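Side-chain contacts in nitrogenase iron-molybdenum cofactor biosynthesis protein NifB (Methanothermobacter thermautotrophicus, PDB 7JMA), which probably catalyses radical SAM-dependent carbide insertion as two [4Fe-4S] clusters are coupled into the [8Fe-9S-C] precursor of the nitrogenase cofactor: residues A[197-202]-A[240-245]; A[208-213]-A[248-253]. All blocks are in the same frame, centred on the assembly; numbering follows the deposited sequence.

Overall arrangement
From the N terminus the chain lays down the first five parallel strands of the radical SAM partial barrel, ending with 190-197, then runs through the loop that follows, helix 206-216, the outer strand 220-225 and helix 240-251. Contact 1 brings the start of that last helix back to segment 197-202, where the fifth strand passes into its loop, closing a loop of 37 residues. Contact 2 brings the last part of the same helix and the residues just after it to helix 206-216 across 34 residues. The segments alternate along the chain, so the two closures cross. Their centres about 14 Å apart, they tie helix 240-251 to successive parts of the crossover between strands 190-197 and 220-225.

Contact 1 (A[197-202]-A[240-245]); sequences LIPGLN and CEQIER
Leu-197 and Pro-199 receive the side chains of Gln-242 and Ile-243 where the helix 240-251 begins beside the loop that leaves strand 190-197. This strand belongs to the parallel sheet of the radical SAM partial barrel, and the loop leads on to helix 206-216. Gln-242 reaches across from the helix. Its CB makes no close approach, but CG, set anti to the backbone N (chi1 -164°), passes 4.4 Å from Leu-197 CD2. The chain stays extended through CD, and the amide oxygen OE1 arrives at the proline ring, 3.7 Å from Pro-199 CG and 3.9 Å from Pro-199 CB. These ring carbons offer no N-H, so the touch is van der Waals, and no hydrogen bond spans the two segments. The same OE1 lies 4.2 Å from Leu-197 CD2, placing the amide oxygen by the strand's last residue as well. The Gln-242 side chain also touches Asp-203.

Ile-243 supplies the apolar half. Its CG1 sits between backbone N and carbonyl carbon (chi1 68°), which carries CD1 off from the loop and leaves the CG2 methyl to meet Leu-197 CD2 at 3.9 Å, the two side chains crossing near a right angle. Pro-238 touches both Pro-199 and Ile-243 from the incoming loop. The helix opens with Cys-240, seen to form an interchain disulfide.

The loop's shape is fixed from within. Pro-199 and Gly-200 occupy the corners of a type II beta turn, Gly-200 with positive phi, and Ile-198 O accepts from both Leu-201 N and Asn-202 N. Asn-202 folds its side chain back over the turn: ND2 gives hydrogen bonds to Val-196 O and Asn-143 O, while OD1 takes Ile-198 N at 2.7 Å, the donor tilted 19° from the carbonyl plane.

Contact 2 (A[208-213]-A[248-253]); sequences DIAREV and NEVEKI
Ala-210 and Ile-253 form the apolar centre, joined by Val-250. The single methyl of Ala-210 is met by two side chains, with Val-250 CG1 at 3.8 Å from its CB and Ile-253 CG2 at 3.9 Å. Ile-253 CG2 also rests on the helix backbone, lying 3.8 Å from Ala-210 C and equally near Arg-211 N. A residue as small as alanine lets the backbones come to 6.4 Å between Ala-210 CA and Val-250 CA.

Helix 206-216 is the crossover helix joining parallel strands 190-197 and 220-225 of the radical SAM partial barrel, and 240-251 packs beside it over the outer strand, Val-250 from the helix and Ile-253 from the turn that follows. Met-221 and Ile-223 of that strand underlie Val-250, and Met-221 also reaches Ala-210.

The other kind of contact sets the isoleucine chain against a flat cation, the two side chains crossing near a right angle. Arg-211 extends from CG to NE and then turns (chi4 -86°), laying one guanidinium face over Ile-253 CD1, 3.9 Å from the plane and over its centre. An alanine in place of Ile-253 would probably uncover this face, leave the guanidinium freer to swing, and open a gap beside Ala-210. Behind that methyl, Ile-253 CG1 lies 4.0 Å from Arg-211 NH1, and Arg-211 CG comes to 4.1 Å from Ile-253 CG2.

Contact 1 (A[197-202]-A[240-245])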
ATOM      1  N   LEU A 197       0.408 -11.910  -6.227  1.00 37.19           N
ATOM      2  CA  LEU A 197      -0.085 -13.217  -6.638  1.00 36.23           C
ATOM      3  C   LEU A 197       0.929 -14.270  -6.204  1.00 39.49           C
ATOM      4  O   LEU A 197       2.049 -14.306  -6.716  1.00 37.68           O
ATOM      5  CB  LEU A 197      -0.309 -13.237  -8.144  1.00 37.94           C
ATOM      6  CG  LEU A 197      -0.747 -14.562  -8.746  1.00 48.02           C
ATOM      7  CD1 LEU A 197      -2.016 -15.026  -8.067  1.00 53.21           C
ATOM      8  CD2 LEU A 197      -0.959 -14.389 -10.237  1.00 50.42           C
ATOM      9  N   ILE A 198       0.548 -15.109  -5.247  1.00 43.30           N
ATOM     10  CA  ILE A 198       1.433 -16.144  -4.719  1.00 44.01           C
ATOM     11  C   ILE A 198       0.897 -17.489  -5.182  1.00 48.25           C
ATOM     12  O   ILE A 198      -0.087 -17.993  -4.619  1.00 49.16           O
ATOM     13  CB  ILE A 198       1.535 -16.093  -3.186  1.00 36.50           C
ATOM     14  CG1 ILE A 198       2.001 -14.717  -2.707  1.00 39.32           C
ATOM     15  CG2 ILE A 198       2.515 -17.169  -2.690  1.00 46.17           C
ATOM     16  CD1 ILE A 198       1.542 -14.374  -1.300  1.00 36.89           C
ATOM     17  N   PRO A 199       1.504 -18.098  -6.196  1.00 47.66           N
ATOM     18  CA  PRO A 199       0.985 -19.368  -6.716  1.00 55.18           C
ATOM     19  C   PRO A 199       0.945 -20.424  -5.623  1.00 51.42           C
ATOM     20  O   PRO A 199       1.903 -20.595  -4.865  1.00 55.16           O
ATOM     21  CB  PRO A 199       1.979 -19.729  -7.823  1.00 60.03           C
ATOM     22  CG  PRO A 199       2.598 -18.429  -8.204  1.00 59.34           C
ATOM     23  CD  PRO A 199       2.680 -17.634  -6.945  1.00 50.18           C
ATOM     24  N   GLY A 200      -0.186 -21.112  -5.528  1.00 53.15           N
ATOM     25  CA  GLY A 200      -0.351 -22.147  -4.531  1.00 59.19           C
ATOM     26  C   GLY A 200      -0.699 -21.651  -3.150  1.00 58.50           C
ATOM     27  O   GLY A 200      -0.775 -22.461  -2.222  1.00 62.64           O
ATOM     28  N   LEU A 201      -0.905 -20.345  -2.977  1.00 47.32           N
ATOM     29  CA  LEU A 201      -1.263 -19.808  -1.673  1.00 44.05           C
ATOM     30  C   LEU A 201      -2.509 -18.939  -1.768  1.00 47.33           C
ATOM     31  O   LEU A 201      -3.495 -19.193  -1.071  1.00 54.59           O
ATOM     32  CB  LEU A 201      -0.100 -19.008  -1.077  1.00 44.51           C
ATOM     33  CG  LEU A 201      -0.264 -18.540   0.368  1.00 50.77           C
ATOM     34  CD1 LEU A 201      -0.645 -19.711   1.263  1.00 55.69           C
ATOM     35  CD2 LEU A 201       1.033 -17.911   0.862  1.00 52.23           C
ATOM     36  N   ASN A 202      -2.479 -17.906  -2.614  1.00 50.79           N
ATOM     37  CA  ASN A 202      -3.638 -17.036  -2.770  1.00 47.00           C
ATOM     38  C   ASN A 202      -4.098 -16.903  -4.219  1.00 51.24           C
ATOM     39  O   ASN A 202      -4.903 -16.016  -4.515  1.00 49.68           O
ATOM     40  CB  ASN A 202      -3.355 -15.645  -2.170  1.00 42.68           C
ATOM     41  CG  ASN A 202      -2.335 -14.837  -2.974  1.00 43.27           C
ATOM     42  OD1 ASN A 202      -1.772 -15.313  -3.965  1.00 45.23           O
ATOM     43  ND2 ASN A 202      -2.092 -13.606  -2.540  1.00 37.53           N
ATOM     44  N   CYS A 240       2.833 -16.528 -16.704  1.00 91.03           N
ATOM     45  CA  CYS A 240       2.181 -15.376 -17.318  1.00 88.07           C
ATOM     46  C   CYS A 240       0.765 -15.706 -17.764  1.00 79.60           C
ATOM     47  O   CYS A 240      -0.096 -14.820 -17.791  1.00 70.57           O
ATOM     48  CB  CYS A 240       3.009 -14.853 -18.485  1.00 97.35           C
ATOM     49  SG  CYS A 240       4.526 -14.038 -17.940  1.00106.07           S
ATOM     50  N   GLU A 241       0.503 -16.969 -18.110  1.00 83.08           N
ATOM     51  CA  GLU A 241      -0.875 -17.400 -18.298  1.00 79.68           C
ATOM     52  C   GLU A 241      -1.681 -17.194 -17.025  1.00 72.45           C
ATOM     53  O   GLU A 241      -2.843 -16.781 -17.078  1.00 69.33           O
ATOM     54  CB  GLU A 241      -0.917 -18.866 -18.731  1.00 78.98           C
ATOM     55  N   GLN A 242      -1.072 -17.455 -15.865  1.00 67.72           N
ATOM     56  CA  GLN A 242      -1.804 -17.296 -14.618  1.00 72.34           C
ATOM     57  C   GLN A 242      -2.021 -15.824 -14.281  1.00 63.23           C
ATOM     58  O   GLN A 242      -3.128 -15.442 -13.892  1.00 68.76           O
ATOM     59  CB  GLN A 242      -1.083 -18.012 -13.475  1.00 80.64           C
ATOM     60  CG  GLN A 242      -1.967 -18.223 -12.254  1.00 83.17           C
ATOM     61  CD  GLN A 242      -1.211 -18.775 -11.066  1.00 90.67           C
ATOM     62  OE1 GLN A 242      -0.054 -18.426 -10.831  1.00 94.82           O
ATOM     63  NE2 GLN A 242      -1.868 -19.637 -10.299  1.00 92.14           N
ATOM     64  N   ILE A 243      -0.991 -14.983 -14.442  1.00 60.01           N
ATOM     65  CA  ILE A 243      -1.126 -13.570 -14.089  1.00 59.27           C
ATOM     66  C   ILE A 243      -2.182 -12.904 -14.965  1.00 56.36           C
ATOM     67  O   ILE A 243      -2.941 -12.045 -14.504  1.00 56.33           O
ATOM     68  CB  ILE A 243       0.230 -12.838 -14.184  1.00 61.68           C
ATOM     69  CG1 ILE A 243       0.707 -12.731 -15.633  1.00 77.81           C
ATOM     70  CG2 ILE A 243       1.287 -13.515 -13.318  1.00 63.50           C
ATOM     71  CD1 ILE A 243       1.624 -11.552 -15.910  1.00 85.75           C
ATOM     72  N   GLU A 244      -2.257 -13.288 -16.236  1.00 59.09           N
ATOM     73  CA  GLU A 244      -3.272 -12.662 -17.072  1.00 60.56           C
ATOM     74  C   GLU A 244      -4.629 -13.326 -16.895  1.00 62.65           C
ATOM     75  O   GLU A 244      -5.660 -12.666 -17.069  1.00 60.58           O
ATOM     76  CB  GLU A 244      -2.839 -12.655 -18.539  1.00 74.91           C
ATOM     77  CG  GLU A 244      -1.754 -11.613 -18.813  1.00 87.18           C
ATOM     78  CD  GLU A 244      -2.245 -10.178 -18.598  1.00 97.80           C
ATOM     79  OE1 GLU A 244      -3.475  -9.944 -18.617  1.00100.81           O
ATOM     80  OE2 GLU A 244      -1.397  -9.286 -18.376  1.00 99.26           O
ATOM     81  N   ARG A 245      -4.649 -14.608 -16.523  1.00 60.94           N
ATOM     82  CA  ARG A 245      -5.906 -15.233 -16.125  1.00 63.38           C
ATOM     83  C   ARG A 245      -6.522 -14.509 -14.935  1.00 62.81           C
ATOM     84  O   ARG A 245      -7.699 -14.138 -14.965  1.00 63.23           O
ATOM     85  CB  ARG A 245      -5.679 -16.706 -15.796  1.00 65.53           C
TER

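Contact 2 (A[208-213]-A[248-253])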
ATOM      1  N   ASP A 208     -11.612 -13.045  -4.373  1.00 43.32           N
ATOM      2  CA  ASP A 208     -12.214 -12.745  -3.075  1.00 44.96           C
ATOM      3  C   ASP A 208     -11.700 -11.419  -2.537  1.00 41.45           C
ATOM      4  O   ASP A 208     -12.474 -10.610  -2.007  1.00 40.52           O
ATOM      5  CB  ASP A 208     -11.924 -13.860  -2.068  1.00 48.94           C
ATOM      6  CG  ASP A 208     -12.392 -15.215  -2.544  1.00 59.48           C
ATOM      7  OD1 ASP A 208     -13.542 -15.310  -3.020  1.00 64.26           O
ATOM      8  OD2 ASP A 208     -11.608 -16.183  -2.432  1.00 62.58           O
ATOM      9  N   ILE A 209     -10.386 -11.185  -2.648  1.00 36.80           N
ATOM     10  CA  ILE A 209      -9.836  -9.883  -2.282  1.00 33.31           C
ATOM     11  C   ILE A 209     -10.562  -8.782  -3.041  1.00 35.59           C
ATOM     12  O   ILE A 209     -11.026  -7.798  -2.457  1.00 33.26           O
ATOM     13  CB  ILE A 209      -8.323  -9.832  -2.556  1.00 31.97           C
ATOM     14  CG1 ILE A 209      -7.583 -10.893  -1.740  1.00 33.52           C
ATOM     15  CG2 ILE A 209      -7.762  -8.447  -2.200  1.00 32.09           C
ATOM     16  CD1 ILE A 209      -6.125 -10.973  -2.102  1.00 34.81           C
ATOM     17  N   ALA A 210     -10.669  -8.944  -4.362  1.00 34.64           N
ATOM     18  CA  ALA A 210     -11.261  -7.903  -5.195  1.00 35.81           C
ATOM     19  C   ALA A 210     -12.690  -7.604  -4.769  1.00 37.33           C
ATOM     20  O   ALA A 210     -13.081  -6.438  -4.666  1.00 37.53           O
ATOM     21  CB  ALA A 210     -11.209  -8.318  -6.665  1.00 36.32           C
ATOM     22  N   ARG A 211     -13.488  -8.645  -4.514  1.00 37.24           N
ATOM     23  CA  ARG A 211     -14.861  -8.412  -4.070  1.00 38.21           C
ATOM     24  C   ARG A 211     -14.881  -7.641  -2.755  1.00 38.23           C
ATOM     25  O   ARG A 211     -15.666  -6.700  -2.592  1.00 41.44           O
ATOM     26  CB  ARG A 211     -15.606  -9.739  -3.928  1.00 45.40           C
ATOM     27  CG  ARG A 211     -15.945 -10.405  -5.243  1.00 54.81           C
ATOM     28  CD  ARG A 211     -16.772 -11.659  -5.017  1.00 62.78           C
ATOM     29  NE  ARG A 211     -16.579 -12.625  -6.091  1.00 73.83           N
ATOM     30  CZ  ARG A 211     -17.259 -12.617  -7.234  1.00 84.04           C
ATOM     31  NH1 ARG A 211     -18.188 -11.693  -7.453  1.00 81.14           N
ATOM     32  NH2 ARG A 211     -17.015 -13.537  -8.157  1.00 91.48           N
ATOM     33  N   GLU A 212     -13.995  -8.005  -1.814  1.00 36.92           N
ATOM     34  CA  GLU A 212     -14.002  -7.362  -0.505  1.00 34.61           C
ATOM     35  C   GLU A 212     -13.559  -5.906  -0.593  1.00 35.08           C
ATOM     36  O   GLU A 212     -14.168  -5.023   0.023  1.00 34.62           O
ATOM     37  CB  GLU A 212     -13.098  -8.118   0.468  1.00 37.16           C
ATOM     38  CG  GLU A 212     -13.242  -7.650   1.900  1.00 41.58           C
ATOM     39  CD  GLU A 212     -14.679  -7.725   2.404  1.00 54.19           C
ATOM     40  OE1 GLU A 212     -15.106  -6.789   3.121  1.00 52.67           O
ATOM     41  OE2 GLU A 212     -15.376  -8.717   2.087  1.00 59.94           O
ATOM     42  N   VAL A 213     -12.475  -5.630  -1.322  1.00 29.87           N
ATOM     43  CA  VAL A 213     -11.997  -4.251  -1.331  1.00 29.53           C
ATOM     44  C   VAL A 213     -12.917  -3.379  -2.178  1.00 29.69           C
ATOM     45  O   VAL A 213     -13.042  -2.181  -1.922  1.00 28.90           O
ATOM     46  CB  VAL A 213     -10.527  -4.149  -1.790  1.00 31.82           C
ATOM     47  CG1 VAL A 213      -9.602  -4.976  -0.855  1.00 28.10           C
ATOM     48  CG2 VAL A 213     -10.351  -4.551  -3.267  1.00 28.36           C
ATOM     49  N   ASN A 248      -7.761 -11.018 -15.729  1.00 51.96           N
ATOM     50  CA  ASN A 248      -9.011 -11.024 -16.484  1.00 51.33           C
ATOM     51  C   ASN A 248     -10.199 -11.342 -15.588  1.00 54.86           C
ATOM     52  O   ASN A 248     -11.281 -10.768 -15.756  1.00 59.14           O
ATOM     53  CB  ASN A 248      -8.919 -12.024 -17.636  1.00 65.36           C
ATOM     54  CG  ASN A 248      -7.947 -11.581 -18.709  1.00 72.71           C
ATOM     55  OD1 ASN A 248      -7.632 -10.397 -18.821  1.00 72.84           O
ATOM     56  ND2 ASN A 248      -7.464 -12.531 -19.504  1.00 79.75           N
ATOM     57  N   GLU A 249     -10.020 -12.253 -14.630  1.00 49.62           N
ATOM     58  CA  GLU A 249     -11.096 -12.547 -13.689  1.00 54.06           C
ATOM     59  C   GLU A 249     -11.360 -11.366 -12.763  1.00 52.54           C
ATOM     60  O   GLU A 249     -12.516 -11.019 -12.504  1.00 56.34           O
ATOM     61  CB  GLU A 249     -10.756 -13.790 -12.872  1.00 60.37           C
ATOM     62  CG  GLU A 249     -11.582 -15.015 -13.244  1.00 79.29           C
ATOM     63  CD  GLU A 249     -11.728 -15.987 -12.088  1.00 92.96           C
ATOM     64  OE1 GLU A 249     -10.696 -16.358 -11.487  1.00 98.94           O
ATOM     65  OE2 GLU A 249     -12.874 -16.375 -11.771  1.00100.01           O
ATOM     66  N   VAL A 250     -10.301 -10.751 -12.238  1.00 54.38           N
ATOM     67  CA  VAL A 250     -10.482  -9.623 -11.328  1.00 50.09           C
ATOM     68  C   VAL A 250     -11.167  -8.471 -12.043  1.00 44.29           C
ATOM     69  O   VAL A 250     -11.985  -7.757 -11.449  1.00 47.24           O
ATOM     70  CB  VAL A 250      -9.123  -9.212 -10.723  1.00 43.83           C
ATOM     71  CG1 VAL A 250      -9.260  -7.925  -9.918  1.00 47.34           C
ATOM     72  CG2 VAL A 250      -8.586 -10.322  -9.849  1.00 51.08           C
ATOM     73  N   GLU A 251     -10.863  -8.289 -13.332  1.00 46.81           N
ATOM     74  CA  GLU A 251     -11.435  -7.200 -14.114  1.00 48.91           C
ATOM     75  C   GLU A 251     -12.959  -7.260 -14.160  1.00 52.84           C
ATOM     76  O   GLU A 251     -13.616  -6.226 -14.344  1.00 52.76           O
ATOM     77  CB  GLU A 251     -10.866  -7.242 -15.532  1.00 57.72           C
ATOM     78  CG  GLU A 251     -10.770  -5.897 -16.224  1.00 68.97           C
ATOM     79  CD  GLU A 251      -9.985  -5.979 -17.520  1.00 87.06           C
ATOM     80  OE1 GLU A 251     -10.293  -6.862 -18.352  1.00 93.01           O
ATOM     81  OE2 GLU A 251      -9.052  -5.166 -17.700  1.00 92.82           O
ATOM     82  N   LYS A 252     -13.542  -8.449 -14.013  1.00 56.16           N
ATOM     83  CA  LYS A 252     -14.996  -8.544 -13.991  1.00 55.52           C
ATOM     84  C   LYS A 252     -15.592  -7.971 -12.713  1.00 57.19           C
ATOM     85  O   LYS A 252     -16.806  -7.740 -12.664  1.00 56.56           O
ATOM     86  CB  LYS A 252     -15.431 -10.002 -14.168  1.00 57.19           C
ATOM     87  N   ILE A 253     -14.761  -7.724 -11.700  1.00 51.77           N
ATOM     88  CA  ILE A 253     -15.212  -7.244 -10.406  1.00 47.84           C
ATOM     89  C   ILE A 253     -14.807  -5.796 -10.168  1.00 53.68           C
ATOM     90  O   ILE A 253     -15.595  -5.008  -9.643  1.00 49.42           O
ATOM     91  CB  ILE A 253     -14.684  -8.169  -9.286  1.00 46.74           C
ATOM     92  CG1 ILE A 253     -15.388  -9.534  -9.374  1.00 56.92           C
ATOM     93  CG2 ILE A 253     -14.805  -7.525  -7.922  1.00 40.66           C
ATOM     94  CD1 ILE A 253     -14.450 -10.704  -9.272  1.00 61.22           C
TER